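Local coordinates for peptidase M14 domain-containing protein (Shewanella amazonensis, PDB 2QVP) that probably acts as a zinc-dependent hydrolase of the M14 metallocarboxypeptidase family, though its substrate is not established, at residues Cys168-Leu173 against Leu257-Ala262. Residues are numbered along the deposited sequence; the frame is centred on the assembly and turned at random.
Sequences CHEDVL and LANAAA
N259 points from the helix toward C168 of the strand, and its amide oxygen does the touching: OD1 lies 3.4 Å from CB of C168. SG sits a little farther from that same OD1, at 4.1 Å. A chi1 of -65° sets SG beside the backbone N, and CB, not the thiol, is the nearer atom to the amide. A water sits 2.6 Å from both OD1 of N259 and the backbone O of H169 and bridges them. The other end of the amide, ND2, is bonded to R255 O one turn back in the helix and to T246 OG1 on the neighbouring strand, which fixes the rotation of the group. The carboxylate of E170 lies beside the amide; at 4.3 Å its OE1 and ND2 of N259 are only neighbours, both bonded to T246 OG1, while OE2 forms a salt bridge with R255 and accepts from A80 N. H169 points away from the helix, its side chain near E245, the predicted proton donor/acceptor. Segments 257-262 and 168-171 run at 142° to each other, their axes 9.8 Å apart at the closest; helix 252-270 packs against strand 165-171 as a helix-on-sheet layer of the M14 alpha/beta fold behind the probable active site.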
loop_
_atom_site.group_PDB
_atom_site.type_symbol
_atom_site.label_atom_id
_atom_site.label_comp_id
_atom_site.label_asym_id
_atom_site.label_seq_id
_atom_site.Cartn_x
_atom_site.Cartn_y
_atom_site.Cartn_z
ATOM N N CYS A 168 0.013 -1.223 1.733
ATOM C CA CYS A 168 0.417 -1.080 3.106
ATOM C C CYS A 168 -0.711 -0.685 4.034
ATOM O O CYS A 168 -1.066 0.496 4.147
ATOM C CB CYS A 168 1.603 -0.108 3.145
ATOM S SG CYS A 168 3.034 -0.882 2.237
ATOM N N HIS A 169 -1.238 -1.706 4.705
ATOM C CA HIS A 169 -2.343 -1.577 5.668
ATOM C C HIS A 169 -1.861 -1.616 7.107
ATOM O O HIS A 169 -0.677 -1.847 7.365
ATOM C CB HIS A 169 -3.354 -2.708 5.442
ATOM C CG HIS A 169 -4.280 -2.457 4.299
ATOM N ND1 HIS A 169 -3.833 -2.281 3.012
ATOM C CD2 HIS A 169 -5.627 -2.357 4.251
ATOM C CE1 HIS A 169 -4.866 -2.063 2.224
ATOM N NE2 HIS A 169 -5.965 -2.108 2.949
ATOM N N GLU A 170 -2.803 -1.331 8.015
ATOM C CA GLU A 170 -2.620 -1.458 9.427
ATOM C C GLU A 170 -3.878 -2.091 9.992
ATOM O O GLU A 170 -4.977 -1.837 9.489
ATOM C CB GLU A 170 -2.438 -0.111 10.102
ATOM C CG GLU A 170 -1.387 0.759 9.526
ATOM C CD GLU A 170 -0.759 1.567 10.599
ATOM O OE1 GLU A 170 0.156 0.996 11.218
ATOM O OE2 GLU A 170 -1.149 2.742 10.807
ATOM N N ASP A 171 -3.728 -2.922 11.015
ATOM C CA ASP A 171 -4.882 -3.544 11.680
ATOM C C ASP A 171 -4.924 -2.741 12.986
ATOM O O ASP A 171 -4.148 -3.006 13.908
ATOM C CB ASP A 171 -4.669 -5.051 11.819
ATOM C CG ASP A 171 -5.948 -5.802 12.120
ATOM O OD1 ASP A 171 -6.872 -5.228 12.764
ATOM O OD2 ASP A 171 -5.986 -7.009 11.785
ATOM N N VAL A 172 -5.829 -1.764 13.053
ATOM C CA VAL A 172 -5.751 -0.697 14.105
ATOM C C VAL A 172 -5.772 -1.156 15.575
ATOM O O VAL A 172 -5.115 -0.538 16.409
ATOM C CB VAL A 172 -6.762 0.452 13.836
ATOM C CG1 VAL A 172 -8.183 0.057 14.286
ATOM C CG2 VAL A 172 -6.281 1.747 14.485
ATOM N N LEU A 173 -6.524 -2.219 15.866
ATOM C CA LEU A 173 -6.632 -2.808 17.206
ATOM C C LEU A 173 -5.640 -3.980 17.462
ATOM O O LEU A 173 -5.650 -4.542 18.563
ATOM C CB LEU A 173 -8.078 -3.303 17.453
ATOM C CG LEU A 173 -9.219 -2.294 17.239
ATOM C CD1 LEU A 173 -10.588 -2.921 17.529
ATOM C CD2 LEU A 173 -8.992 -1.054 18.077
ATOM N N LEU A 257 8.432 3.001 10.428
ATOM C CA LEU A 257 9.686 2.347 10.036
ATOM C C LEU A 257 9.468 0.963 9.461
ATOM O O LEU A 257 10.141 0.605 8.499
ATOM C CB LEU A 257 10.679 2.315 11.196
ATOM C CG LEU A 257 11.164 3.686 11.659
ATOM C CD1 LEU A 257 11.874 3.622 13.034
ATOM C CD2 LEU A 257 12.051 4.304 10.582
ATOM N N ALA A 258 8.534 0.207 10.045
ATOM C CA ALA A 258 8.200 -1.136 9.605
ATOM C C ALA A 258 7.607 -1.137 8.224
ATOM O O ALA A 258 7.935 -1.994 7.399
ATOM C CB ALA A 258 7.221 -1.788 10.598
ATOM N N ASN A 259 6.708 -0.190 7.969
ATOM C CA ASN A 259 6.146 -0.025 6.639
ATOM C C ASN A 259 7.233 0.219 5.583
ATOM O O ASN A 259 7.289 -0.480 4.564
ATOM C CB ASN A 259 5.073 1.076 6.639
ATOM C CG ASN A 259 3.719 0.545 7.068
ATOM O OD1 ASN A 259 3.015 -0.034 6.265
ATOM N ND2 ASN A 259 3.343 0.761 8.320
ATOM N N ALA A 260 8.097 1.189 5.841
ATOM C CA ALA A 260 9.221 1.508 4.939
ATOM C C ALA A 260 10.141 0.301 4.697
ATOM O O ALA A 260 10.635 0.109 3.583
ATOM C CB ALA A 260 10.028 2.643 5.503
ATOM N N ALA A 261 10.367 -0.476 5.762
ATOM C CA ALA A 261 11.203 -1.696 5.772
ATOM C C ALA A 261 10.623 -2.759 4.842
ATOM O O ALA A 261 11.357 -3.378 4.066
ATOM C CB ALA A 261 11.303 -2.237 7.176
ATOM N N ALA A 262 9.310 -2.966 4.941
ATOM C CA ALA A 262 8.583 -3.890 4.062
ATOM C C ALA A 262 8.666 -3.434 2.590
ATOM O O ALA A 262 8.831 -4.273 1.713
ATOM C CB ALA A 262 7.134 -4.020 4.492
HETATM O O HOH W 1 1.752 -2.311 6.486
#